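Side-chain contacts in uncharacterized protein ScGH5_18 (Streptomyces cattleya, PDB 7LR8), which is a family GH5_18 glycoside hydrolase that probably cleaves the beta-1,4 bond between mannose and N-acetylglucosamine during N-glycan breakdown: residues H52-P57 and W265-G270; P107-T110 and R115-L118; T134-L139 and R186-R191; N229-R234 and A243-Y248; L31-D36 and V74-A79. The protein carries 1 engineered substitution. One frame throughout, in Å; residues are numbered along the deposited sequence.

Interaction 1: residues H52-P57 and W265-G270; sequences HVRVFP and WLQEVG. With BMA (beta-D-mannopyranose), chain D.
Glu-268 OE2 is held between a charged side chain and the sugar: Arg-54 NH1 donates to it at 2.9 Å, almost straight at 172°, while O2 of the mannose lies 3.0 Å from the same OE2. The guanidinium comes in edge-on, with OE2 in its plane, and uses the anti lone pair of the carboxylate, the one turned away from OE1. OE1 is bonded in turn to Trp-226 NE1. Gln-267 lies flat against the guanidinium, its amide plane only 5° from that of Arg-54 and its CD 3.3 Å from Arg-54 NE; hydrogen bonds from OE1 to His-224 and from NE2 to Thr-149 hold the amide in this plane. The other face of the guanidinium is taken by Phe-56 CZ. Sandwiched in this way, and bonded further to Asp-94, Asn-19 and Asn-152, the group has little freedom to rotate. Arg-54, Gln-267 and Glu-268 project into the interior of a (beta/alpha)8 barrel, the fold of family GH5, from strands 52-55 and 264-269, which are not neighbours in the sheet but are separated by 15-19 and 298-304. With CG anti to the backbone N and a chain extended as far as NE, Arg-54 brings its guanidinium to the Glu-268 carboxylate and to Asn-152 of the glycan pocket. Trp-265 turns its edge toward the face of His-52 in an offset edge-to-face pair, planes at 79° and the six-membered ring centred 5.9 Å from the imidazole. His-52 NE2 and Trp-265 NE1 both bond to Thr-302 OG1, and Gln-267 CG sits over one face of the indole.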
# COMPACT_ATOMS: atom_id res chain seq x y z
N HIS B 52 18.38 21.64 11.58
CA HIS B 52 18.24 20.48 10.71
C HIS B 52 16.78 20.05 10.69
O HIS B 52 15.98 20.47 11.53
CB HIS B 52 19.13 19.30 11.16
CG HIS B 52 18.73 18.71 12.48
ND1 HIS B 52 19.21 19.20 13.68
CD2 HIS B 52 17.88 17.71 12.79
CE1 HIS B 52 18.68 18.50 14.67
NE2 HIS B 52 17.86 17.60 14.16
N VAL B 53 16.46 19.23 9.69
CA VAL B 53 15.17 18.56 9.60
C VAL B 53 15.43 17.09 9.34
O VAL B 53 16.44 16.72 8.71
CB VAL B 53 14.26 19.14 8.50
CG1 VAL B 53 13.75 20.52 8.89
CG2 VAL B 53 14.99 19.21 7.18
N ARG B 54 14.53 16.25 9.83
CA ARG B 54 14.46 14.84 9.48
C ARG B 54 13.26 14.67 8.57
O ARG B 54 12.17 15.13 8.90
CB ARG B 54 14.32 13.99 10.75
CG ARG B 54 13.89 12.53 10.55
CD ARG B 54 14.38 11.70 11.74
NE ARG B 54 13.96 10.30 11.68
CZ ARG B 54 13.00 9.75 12.44
NH1 ARG B 54 12.35 10.48 13.35
NH2 ARG B 54 12.72 8.46 12.32
N VAL B 55 13.48 14.07 7.38
CA VAL B 55 12.46 14.05 6.34
C VAL B 55 12.16 12.62 5.88
O VAL B 55 12.99 11.71 5.98
CB VAL B 55 12.84 14.93 5.13
CG1 VAL B 55 13.20 16.35 5.59
CG2 VAL B 55 13.99 14.33 4.36
N PHE B 56 10.96 12.45 5.34
CA PHE B 56 10.38 11.12 5.13
C PHE B 56 9.84 10.89 3.73
O PHE B 56 8.69 11.28 3.43
CB PHE B 56 9.28 10.88 6.16
CG PHE B 56 9.75 10.99 7.57
CD1 PHE B 56 10.37 9.91 8.20
CD2 PHE B 56 9.57 12.17 8.28
CE1 PHE B 56 10.79 10.02 9.51
CE2 PHE B 56 10.02 12.28 9.59
CZ PHE B 56 10.63 11.19 10.20
N PRO B 57 10.59 10.19 2.88
CA PRO B 57 10.00 9.57 1.70
C PRO B 57 8.92 8.58 2.11
O PRO B 57 8.95 8.02 3.21
CB PRO B 57 11.17 8.83 1.05
CG PRO B 57 12.40 9.43 1.60
CD PRO B 57 12.05 10.03 2.95
N TRP B 265 21.50 10.50 19.69
CA TRP B 265 20.63 11.45 19.00
C TRP B 265 19.20 11.24 19.50
O TRP B 265 18.58 10.21 19.24
CB TRP B 265 20.73 11.25 17.49
CG TRP B 265 19.94 12.23 16.65
CD1 TRP B 265 19.13 13.25 17.09
CD2 TRP B 265 19.89 12.28 15.22
NE1 TRP B 265 18.59 13.92 16.02
CE2 TRP B 265 19.03 13.33 14.86
CE3 TRP B 265 20.48 11.51 14.20
CZ2 TRP B 265 18.77 13.66 13.53
CZ3 TRP B 265 20.23 11.83 12.89
CH2 TRP B 265 19.37 12.89 12.56
N LEU B 266 18.67 12.22 20.24
CA LEU B 266 17.25 12.21 20.57
C LEU B 266 16.50 12.63 19.32
O LEU B 266 16.21 13.81 19.10
CB LEU B 266 16.95 13.13 21.76
CG LEU B 266 15.49 13.19 22.15
CD1 LEU B 266 14.99 11.83 22.64
CD2 LEU B 266 15.32 14.27 23.24
N GLN B 267 16.21 11.65 18.46
CA GLN B 267 15.73 11.91 17.12
C GLN B 267 14.23 12.10 17.05
O GLN B 267 13.73 12.60 16.03
CB GLN B 267 16.16 10.75 16.20
CG GLN B 267 16.11 11.07 14.73
CD GLN B 267 16.39 9.84 13.90
OE1 GLN B 267 15.81 8.78 14.14
NE2 GLN B 267 17.28 9.97 12.92
N GLU B 268 13.50 11.71 18.09
CA GLU B 268 12.10 12.07 18.26
C GLU B 268 11.83 12.36 19.72
O GLU B 268 12.25 11.61 20.60
CB GLU B 268 11.13 10.97 17.83
CG GLU B 268 11.15 10.70 16.35
CD GLU B 268 10.26 9.52 15.98
OE1 GLU B 268 9.48 9.06 16.85
OE2 GLU B 268 10.37 9.06 14.83
N VAL B 269 11.11 13.46 19.96
CA VAL B 269 10.54 13.75 21.27
C VAL B 269 9.35 14.66 20.99
O VAL B 269 9.45 15.58 20.18
CB VAL B 269 11.55 14.41 22.23
CG1 VAL B 269 12.23 15.64 21.59
CG2 VAL B 269 10.84 14.80 23.55
N GLY B 270 8.21 14.38 21.63
CA GLY B 270 7.03 15.18 21.39
C GLY B 270 6.13 15.20 22.60
O GLY B 270 6.38 14.52 23.60
C1 BMA D . 6.57 7.62 16.41
C2 BMA D . 6.82 8.33 15.04
C3 BMA D . 5.51 8.43 14.29
C4 BMA D . 4.36 8.97 15.26
C5 BMA D . 4.95 9.44 16.62
C6 BMA D . 3.89 9.87 17.62
O2 BMA D . 7.76 7.62 14.24
O3 BMA D . 5.18 7.17 13.66
O4 BMA D . 3.72 10.03 14.62
O5 BMA D . 5.66 8.36 17.25
O6 BMA D . 3.05 8.71 17.87

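Interaction 2: residues P107-T110 and R115-L118; sequences PAWT and RRNL
Trp-109 and Arg-116 cross at about a right angle, indole and guanidinium planes 83° apart, and their meeting point is the carbonyl of Trp-109 rather than its ring. Arg-116 NH2 donates to Trp-109 O at 2.7 Å, lying in the carbonyl plane, while the oxygen lies near the guanidinium plane; NE adds only a weak second bond to the same atom. A bend at chi3 (-74°) turns the guanidinium back toward the 107-110 segment, bringing NH2 to the edge of the indole, 4.1 Å from Trp-109 CE3. NH2 also forms a salt bridge with Asp-315 of the second subunit. Beside this, Arg-116 N bonds to Thr-110 O at 3.3 Å from well above the carbonyl plane, and Arg-115 CA makes a CA-H...O contact of 3.2 Å with that same Thr-110 O. Leu-118 crosses the threonine obliquely, CD2 resting 4.1 Å from Thr-110 CB. The Thr-110 hydroxyl turns the other way and donates to Pro-107 O at 2.8 Å on a lone pair; Thr-110 N bonds to that oxygen too, tying the short 3-10 turn twice. Pro-107 CB and Thr-110 CG2 lie over one face of the indole, offset toward its rim. The contact lies in the long excursion between strand 90-94 of the (beta/alpha)8 barrel and helix 122-139: Trp-109 and Arg-116 pack on Val-124 of that helix, Pro-107 and Leu-118 on Trp-59 of helix 59-62.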
# COMPACT_ATOMS: atom_id res chain seq x y z
N PRO B 107 4.95 -1.61 0.04
CA PRO B 107 4.79 -1.75 -1.41
C PRO B 107 4.01 -3.02 -1.76
O PRO B 107 4.10 -4.03 -1.06
CB PRO B 107 6.23 -1.83 -1.94
CG PRO B 107 7.08 -1.23 -0.82
CD PRO B 107 6.37 -1.63 0.44
N ALA B 108 3.26 -2.95 -2.86
CA ALA B 108 2.45 -4.09 -3.27
C ALA B 108 3.30 -5.32 -3.52
O ALA B 108 2.81 -6.45 -3.37
CB ALA B 108 1.66 -3.72 -4.53
N TRP B 109 4.57 -5.13 -3.85
CA TRP B 109 5.45 -6.25 -4.16
C TRP B 109 6.05 -6.88 -2.91
O TRP B 109 6.89 -7.77 -3.04
CB TRP B 109 6.54 -5.81 -5.13
CG TRP B 109 7.27 -4.53 -4.78
CD1 TRP B 109 6.91 -3.26 -5.15
CD2 TRP B 109 8.51 -4.41 -4.06
NE1 TRP B 109 7.86 -2.36 -4.69
CE2 TRP B 109 8.84 -3.04 -4.02
CE3 TRP B 109 9.38 -5.34 -3.46
CZ2 TRP B 109 9.99 -2.56 -3.38
CZ3 TRP B 109 10.53 -4.87 -2.84
CH2 TRP B 109 10.82 -3.48 -2.80
N THR B 110 5.63 -6.45 -1.72
CA THR B 110 6.01 -7.10 -0.47
C THR B 110 4.85 -7.80 0.23
O THR B 110 5.07 -8.40 1.29
CB THR B 110 6.64 -6.09 0.51
OG1 THR B 110 5.64 -5.18 1.00
CG2 THR B 110 7.75 -5.29 -0.16
N ARG B 115 3.86 -11.66 -0.65
CA ARG B 115 4.35 -11.49 0.71
C ARG B 115 5.75 -12.07 0.84
O ARG B 115 5.95 -13.27 0.65
CB ARG B 115 3.40 -12.15 1.70
CG ARG B 115 3.82 -11.97 3.15
CD ARG B 115 3.75 -10.49 3.58
NE ARG B 115 4.16 -10.30 4.97
CZ ARG B 115 3.32 -10.31 6.00
NH1 ARG B 115 2.02 -10.51 5.80
NH2 ARG B 115 3.79 -10.12 7.24
N ARG B 116 6.70 -11.21 1.18
CA ARG B 116 8.11 -11.59 1.29
C ARG B 116 8.70 -10.81 2.45
O ARG B 116 8.58 -9.59 2.49
CB ARG B 116 8.87 -11.31 -0.01
CG ARG B 116 8.50 -12.24 -1.15
CD ARG B 116 9.22 -11.86 -2.43
NE ARG B 116 8.68 -10.67 -3.06
CZ ARG B 116 9.11 -10.19 -4.23
NH1 ARG B 116 10.10 -10.81 -4.89
NH2 ARG B 116 8.55 -9.10 -4.74
N ASN B 117 9.31 -11.53 3.39
CA ASN B 117 9.76 -10.95 4.66
C ASN B 117 10.68 -9.75 4.42
O ASN B 117 11.66 -9.84 3.67
CB ASN B 117 10.47 -12.06 5.46
CG ASN B 117 10.83 -11.65 6.88
OD1 ASN B 117 11.53 -10.68 7.08
ND2 ASN B 117 10.38 -12.43 7.87
N LEU B 118 10.35 -8.62 5.08
CA LEU B 118 11.06 -7.36 4.86
C LEU B 118 12.52 -7.45 5.26
O LEU B 118 13.35 -6.68 4.76
CB LEU B 118 10.41 -6.22 5.66
CG LEU B 118 9.04 -5.76 5.20
CD1 LEU B 118 8.60 -4.58 6.10
CD2 LEU B 118 9.06 -5.37 3.73

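Interaction 3: residues T134-L139 and R186-R191; sequences TLAAAL and RGAPGR
Two neighbouring outer helices of the (beta/alpha)8 barrel, 122-139 and 170-187, meet here near their C-terminal ends, in a close approach built from alanine and glycine. Gly-187 lies with its CA 4.1 Å from the CA of Ala-137, and the absence of a side chain at Gly-187 lets the two backbones come this close. Backbone therefore lies directly on backbone. Gly-187 O comes 3.1 Å from Ala-137 CA in a CA-H...O contact, bent to 138° at the hydrogen, and the same oxygen touches the methyl CB of Ala-137 at 3.6 Å. No hydrogen bond crosses between the segments, so the fit rests on small apolar groups and the CA-H...O contact. Inward of it, Met-148 and Phe-145 of strand 145-152 support Ala-136 and Ala-188 respectively, placing the helix pair against the barrel wall. Ala-188 is where the chain leaves helical geometry and starts a type II turn running to Arg-191, with Gly-190 in its left-handed position (phi 85°). In one of the two conformers modelled for Arg-191, its side chain folds back over the turn, with NE and NH1 both directed at Pro-189 O and NH2 at Ala-140 O; as the residue is split, these bonds describe only part of its population. At the first residue of the turn the two helix ends also meet through their methyl groups: Ala-188 CB lies 3.8 Å from Ala-136 CB and 3.7 Å from Ala-136 O.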
# COMPACT_ATOMS: atom_id res chain seq x y z
N THR B 134 20.52 4.44 -3.72
CA THR B 134 20.11 5.41 -4.73
C THR B 134 19.81 6.77 -4.09
O THR B 134 20.24 7.81 -4.59
CB THR B 134 18.89 4.89 -5.49
OG1 THR B 134 19.28 3.76 -6.29
CG2 THR B 134 18.33 5.94 -6.44
N LEU B 135 19.05 6.77 -2.99
CA LEU B 135 18.76 8.03 -2.30
C LEU B 135 20.04 8.70 -1.84
O LEU B 135 20.26 9.90 -2.08
CB LEU B 135 17.83 7.81 -1.11
CG LEU B 135 16.42 7.30 -1.44
CD1 LEU B 135 15.50 7.50 -0.24
CD2 LEU B 135 15.86 7.99 -2.67
N ALA B 136 20.91 7.93 -1.16
CA ALA B 136 22.15 8.49 -0.64
C ALA B 136 23.03 9.04 -1.75
O ALA B 136 23.60 10.13 -1.61
CB ALA B 136 22.90 7.43 0.17
N ALA B 137 23.18 8.30 -2.86
CA ALA B 137 24.03 8.78 -3.95
C ALA B 137 23.48 10.06 -4.56
O ALA B 137 24.24 10.95 -4.96
CB ALA B 137 24.18 7.68 -5.02
N ALA B 138 22.15 10.16 -4.67
CA ALA B 138 21.53 11.33 -5.28
C ALA B 138 21.68 12.57 -4.43
O ALA B 138 21.61 13.69 -4.96
CB ALA B 138 20.04 11.06 -5.52
N LEU B 139 21.88 12.41 -3.13
CA LEU B 139 22.01 13.54 -2.22
C LEU B 139 23.45 13.79 -1.80
O LEU B 139 23.71 14.79 -1.11
CB LEU B 139 21.13 13.31 -0.99
CG LEU B 139 19.62 13.20 -1.27
CD1 LEU B 139 18.87 12.98 0.02
CD2 LEU B 139 19.09 14.43 -2.00
N ARG B 186 27.86 3.06 0.66
CA ARG B 186 28.26 3.04 -0.74
C ARG B 186 27.67 4.24 -1.49
O ARG B 186 28.34 4.83 -2.35
CB ARG B 186 27.84 1.73 -1.41
CG ARG B 186 28.58 0.53 -0.87
CD ARG B 186 28.51 -0.66 -1.83
NE ARG B 186 27.15 -1.09 -2.12
CZ ARG B 186 26.38 -1.80 -1.30
NH1 ARG B 186 26.84 -2.15 -0.11
NH2 ARG B 186 25.16 -2.14 -1.67
N GLY B 187 26.43 4.62 -1.16
CA GLY B 187 25.81 5.74 -1.86
C GLY B 187 26.40 7.08 -1.47
O GLY B 187 26.57 7.96 -2.31
N ALA B 188 26.69 7.27 -0.18
CA ALA B 188 27.22 8.54 0.32
C ALA B 188 28.34 8.25 1.31
O ALA B 188 28.14 8.29 2.53
CB ALA B 188 26.10 9.37 0.96
N PRO B 189 29.54 7.99 0.81
CA PRO B 189 30.65 7.65 1.71
C PRO B 189 30.94 8.79 2.67
O PRO B 189 30.91 9.97 2.30
CB PRO B 189 31.82 7.41 0.75
CG PRO B 189 31.18 7.04 -0.56
CD PRO B 189 29.93 7.87 -0.61
N GLY B 190 31.18 8.44 3.93
CA GLY B 190 31.62 9.41 4.90
C GLY B 190 30.52 10.19 5.57
O GLY B 190 30.82 10.99 6.47
N ARG B 191 29.26 9.98 5.19
CA ARG B 191 28.15 10.71 5.80
C ARG B 191 27.63 9.94 7.01
O ARG B 191 28.09 8.84 7.34
CB ARG B 191 27.06 10.97 4.76
CG ARG B 191 27.05 12.38 4.18
CD ARG B 191 28.44 12.85 3.77
NE ARG B 191 29.00 12.05 2.69
CZ ARG B 191 28.87 12.34 1.40
NH1 ARG B 191 29.42 11.55 0.47
NH2 ARG B 191 28.18 13.41 1.03

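Interaction 4: residues N229-R234 and A243-Y248; sequences NGTAQR and AQHAAY
Asn-229 and Thr-231 pack closely against His-245: Asn-229 ND2 lies 3.1 Å from His-245 NE2, and Thr-231 OG1 is 3.2 Å from His-245 CD2. Asparagine and histidine reach toward each other from opposite directions, amide and imidazole planes 71° apart, while the threonine hydroxyl comes up beside CD2. The histidine is sent across the gap by its first torsion, CG anti to the backbone N (chi1 -177°), and its ND1 is hydrogen-bonded to Ser-225 OG. An Asx turn sets the other half of the contact. Asn-229 OD1 accepts from Thr-231 N at 3.0 Å, and from Thr-231 OG1 at 2.8 Å on a lone pair, just ahead of helix 231-235, whose N-cap is Gly-230. This double grip holds the amide in place with ND2 turned toward both the imidazole and Asp-199 OD2, with which it hydrogen-bonds. Away from this cluster the packing thins quickly. Gln-233 and Arg-234, farther along the first turn of the helix, are exposed, and on the facing helix 240-253 the partly exposed Gln-244 lies toward Ala-291 and Thr-390 instead of toward the 229-234 segment.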
# COMPACT_ATOMS: atom_id res chain seq x y z
N ASN B 229 4.00 5.72 26.32
CA ASN B 229 4.44 4.33 26.36
C ASN B 229 4.22 3.67 27.72
O ASN B 229 4.83 2.63 27.99
CB ASN B 229 5.93 4.27 26.00
CG ASN B 229 6.82 4.93 27.03
OD1 ASN B 229 6.35 5.43 28.07
ND2 ASN B 229 8.11 4.95 26.75
N GLY B 230 3.40 4.27 28.59
CA GLY B 230 3.20 3.81 29.95
C GLY B 230 3.78 4.73 30.99
O GLY B 230 3.42 4.63 32.17
N THR B 231 4.67 5.64 30.59
CA THR B 231 5.31 6.53 31.55
C THR B 231 4.30 7.50 32.15
O THR B 231 4.16 7.59 33.37
CB THR B 231 6.45 7.30 30.90
OG1 THR B 231 7.45 6.39 30.42
CG2 THR B 231 7.05 8.26 31.91
N ALA B 232 3.60 8.25 31.29
CA ALA B 232 2.60 9.19 31.80
C ALA B 232 1.47 8.46 32.53
O ALA B 232 0.97 8.95 33.55
CB ALA B 232 2.04 10.03 30.66
N GLN B 233 1.05 7.31 32.01
CA GLN B 233 -0.08 6.60 32.61
C GLN B 233 0.25 6.14 34.02
O GLN B 233 -0.61 6.19 34.91
CB GLN B 233 -0.46 5.41 31.73
CG GLN B 233 -0.96 5.80 30.35
CD GLN B 233 0.13 5.78 29.28
OE1 GLN B 233 1.29 6.12 29.54
NE2 GLN B 233 -0.25 5.40 28.07
N ARG B 234 1.48 5.70 34.25
CA ARG B 234 1.85 5.13 35.54
C ARG B 234 2.27 6.19 36.55
O ARG B 234 1.86 6.13 37.71
CB ARG B 234 2.98 4.11 35.35
CG ARG B 234 3.46 3.48 36.65
CD ARG B 234 4.46 2.38 36.37
NE ARG B 234 3.91 1.37 35.47
CZ ARG B 234 3.51 0.17 35.86
NH1 ARG B 234 3.59 -0.18 37.14
NH2 ARG B 234 3.03 -0.69 34.97
N ALA B 243 8.92 13.99 32.74
CA ALA B 243 9.80 15.07 32.27
C ALA B 243 11.19 14.56 31.92
O ALA B 243 11.89 15.17 31.10
CB ALA B 243 9.90 16.16 33.32
N GLN B 244 11.64 13.49 32.56
CA GLN B 244 12.99 13.00 32.40
C GLN B 244 13.08 11.81 31.46
O GLN B 244 14.15 11.23 31.30
CB GLN B 244 13.57 12.64 33.77
CG GLN B 244 13.79 13.84 34.72
CD GLN B 244 15.10 14.56 34.42
OE1 GLN B 244 15.99 14.02 33.77
NE2 GLN B 244 15.22 15.78 34.92
N HIS B 245 11.96 11.41 30.84
CA HIS B 245 11.98 10.18 30.07
C HIS B 245 12.98 10.25 28.92
O HIS B 245 13.68 9.27 28.65
CB HIS B 245 10.57 9.86 29.56
CG HIS B 245 10.50 8.56 28.81
ND1 HIS B 245 10.78 8.45 27.46
CD2 HIS B 245 10.23 7.30 29.24
CE1 HIS B 245 10.66 7.19 27.09
NE2 HIS B 245 10.35 6.47 28.16
N ALA B 246 13.07 11.39 28.25
CA ALA B 246 13.98 11.47 27.11
C ALA B 246 15.44 11.44 27.57
O ALA B 246 16.28 10.79 26.93
CB ALA B 246 13.69 12.72 26.29
N ALA B 247 15.77 12.15 28.66
CA ALA B 247 17.12 12.07 29.22
C ALA B 247 17.43 10.65 29.68
O ALA B 247 18.57 10.18 29.57
CB ALA B 247 17.26 13.05 30.39
N TYR B 248 16.43 9.94 30.21
CA TYR B 248 16.64 8.54 30.58
C TYR B 248 17.05 7.70 29.38
O TYR B 248 17.99 6.89 29.47
CB TYR B 248 15.36 7.98 31.17
CG TYR B 248 15.38 6.48 31.38
CD1 TYR B 248 16.35 5.88 32.17
CD2 TYR B 248 14.38 5.68 30.85
CE1 TYR B 248 16.36 4.51 32.39
CE2 TYR B 248 14.37 4.31 31.07
CZ TYR B 248 15.36 3.74 31.84
OH TYR B 248 15.34 2.38 32.06

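Interaction 5: residues L31-D36 and V74-A79; sequences LDFDLD and VEQLAA. With SO4 (sulfate ion), chain K.
The phenyl ring of Phe-33 lies against the side chain of Gln-76, whose CB sits 3.7 Å from the ring centroid and only 3° off the ring normal, a CH-pi contact over the middle of the face. The two side chains run past each other in opposite directions with ring and amide planes 21° apart, so that Gln-76 NE2 ends 3.6 Å from Phe-33 CB, and at the far end of the ring Phe-33 CZ reaches Gln-76 O at 3.4 Å. Farther along the helix Ala-79 carries the rest: its methyl CB is 4.5 Å from Phe-33 CE2 and 4.2 Å from Leu-35 CD1. Both Phe-33 and Leu-35 hold CG anti to the backbone N, which directs them at helix 71-86. The contact thus joins the start of helix 35-46 to helix 71-86 on the outside of the (beta/alpha)8 barrel. Asp-34, between Phe-33 and Leu-35, is the N-cap of helix 35-46, its OD1 accepting from Ala-37 N. Around the polar end, Gln-76 NE2 donates at 3.0 Å to O4 of a sulfate that probably comes from the crystallisation solution and that Arg-72 also binds. At the outer edge the loop reaches the dimer interface, where Asp-32 forms a salt bridge with Arg-70 of the second subunit and Leu-31 packs on Leu-31 of that subunit.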
# COMPACT_ATOMS: atom_id res chain seq x y z
N LEU B 31 2.76 12.97 -3.71
CA LEU B 31 1.82 12.79 -4.81
C LEU B 31 1.37 14.10 -5.43
O LEU B 31 0.78 14.08 -6.52
CB LEU B 31 0.60 11.99 -4.34
CG LEU B 31 0.88 10.62 -3.73
CD1 LEU B 31 -0.42 10.03 -3.16
CD2 LEU B 31 1.49 9.66 -4.74
N ASP B 32 1.61 15.22 -4.76
CA ASP B 32 1.19 16.54 -5.20
C ASP B 32 2.28 17.51 -4.77
O ASP B 32 2.07 18.44 -3.97
CB ASP B 32 -0.17 16.92 -4.62
CG ASP B 32 -1.29 16.02 -5.11
OD1 ASP B 32 -1.67 16.13 -6.29
OD2 ASP B 32 -1.75 15.18 -4.30
N PHE B 33 3.49 17.26 -5.28
CA PHE B 33 4.66 17.92 -4.73
C PHE B 33 4.66 19.40 -5.10
O PHE B 33 4.64 19.75 -6.29
CB PHE B 33 5.93 17.23 -5.22
CG PHE B 33 7.17 17.71 -4.51
CD1 PHE B 33 7.46 17.29 -3.22
CD2 PHE B 33 8.03 18.61 -5.14
CE1 PHE B 33 8.60 17.75 -2.56
CE2 PHE B 33 9.17 19.06 -4.48
CZ PHE B 33 9.45 18.62 -3.19
N ASP B 34 4.66 20.24 -4.08
CA ASP B 34 4.56 21.69 -4.20
C ASP B 34 5.77 22.26 -3.48
O ASP B 34 5.78 22.33 -2.25
CB ASP B 34 3.24 22.20 -3.60
CG ASP B 34 3.03 23.70 -3.79
OD1 ASP B 34 4.01 24.46 -3.83
OD2 ASP B 34 1.85 24.12 -3.87
N LEU B 35 6.79 22.67 -4.25
CA LEU B 35 8.02 23.17 -3.64
C LEU B 35 7.79 24.48 -2.89
O LEU B 35 8.44 24.73 -1.87
CB LEU B 35 9.10 23.33 -4.70
CG LEU B 35 10.53 23.65 -4.25
CD1 LEU B 35 11.03 22.62 -3.24
CD2 LEU B 35 11.46 23.71 -5.46
N ASP B 36 6.89 25.34 -3.38
CA ASP B 36 6.63 26.60 -2.69
C ASP B 36 5.99 26.36 -1.33
O ASP B 36 6.26 27.09 -0.37
CB ASP B 36 5.75 27.51 -3.55
CG ASP B 36 6.52 28.12 -4.70
OD1 ASP B 36 7.74 28.32 -4.56
OD2 ASP B 36 5.90 28.39 -5.75
N VAL B 74 13.06 10.89 -6.54
CA VAL B 74 14.43 11.20 -6.14
C VAL B 74 14.72 12.68 -6.34
O VAL B 74 15.31 13.34 -5.47
CB VAL B 74 15.41 10.31 -6.92
CG1 VAL B 74 16.84 10.73 -6.68
CG2 VAL B 74 15.18 8.81 -6.55
N GLU B 75 14.30 13.24 -7.47
CA GLU B 75 14.55 14.66 -7.75
C GLU B 75 13.72 15.58 -6.85
O GLU B 75 14.19 16.67 -6.49
CB GLU B 75 14.29 14.94 -9.22
CG GLU B 75 15.31 14.21 -10.12
CD GLU B 75 15.01 14.27 -11.60
OE1 GLU B 75 14.13 15.06 -12.01
OE2 GLU B 75 15.66 13.51 -12.36
N GLN B 76 12.50 15.18 -6.48
CA GLN B 76 11.72 15.96 -5.52
C GLN B 76 12.41 15.97 -4.16
O GLN B 76 12.48 17.01 -3.50
CB GLN B 76 10.30 15.41 -5.41
CG GLN B 76 9.45 15.60 -6.68
CD GLN B 76 8.24 14.68 -6.71
OE1 GLN B 76 8.15 13.73 -5.94
NE2 GLN B 76 7.29 14.97 -7.61
N LEU B 77 12.94 14.83 -3.75
CA LEU B 77 13.68 14.76 -2.48
C LEU B 77 14.91 15.66 -2.52
O LEU B 77 15.23 16.33 -1.52
CB LEU B 77 14.07 13.32 -2.19
CG LEU B 77 14.87 13.06 -0.90
CD1 LEU B 77 14.07 13.50 0.34
CD2 LEU B 77 15.27 11.60 -0.80
N ALA B 78 15.61 15.71 -3.66
CA ALA B 78 16.75 16.61 -3.78
C ALA B 78 16.31 18.07 -3.73
O ALA B 78 16.98 18.90 -3.11
CB ALA B 78 17.52 16.32 -5.08
N ALA B 79 15.17 18.39 -4.37
CA ALA B 79 14.67 19.76 -4.33
C ALA B 79 14.29 20.16 -2.91
O ALA B 79 14.54 21.30 -2.50
CB ALA B 79 13.47 19.90 -5.27
S SO4 K . 7.79 17.88 -10.04
O1 SO4 K . 8.50 16.72 -10.57
O2 SO4 K . 8.54 19.09 -10.37
O3 SO4 K . 6.46 17.95 -10.64
O4 SO4 K . 7.67 17.77 -8.59

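Interaction 1 is the buried centre, where charged and aromatic groups from two strands fill the barrel interior beside the sugar. The others lie farther out. Interactions 3 and 5 are neighbours on one side of the barrel, joined where Leu-135, Ala-138 and Leu-139 of helix 122-139 pack on Val-74, Leu-77 and Ala-78; one relies on glycine and alanine, the other on an aromatic face. Interaction 4, on the opposite side from both, is largely polar, yet touches interaction 1 through Ala-246 and Leu-266. Interaction 2 leads into helix 122-139, which interaction 3 also uses; it relies on backbone carbonyls and, like interaction 5, touches the second subunit.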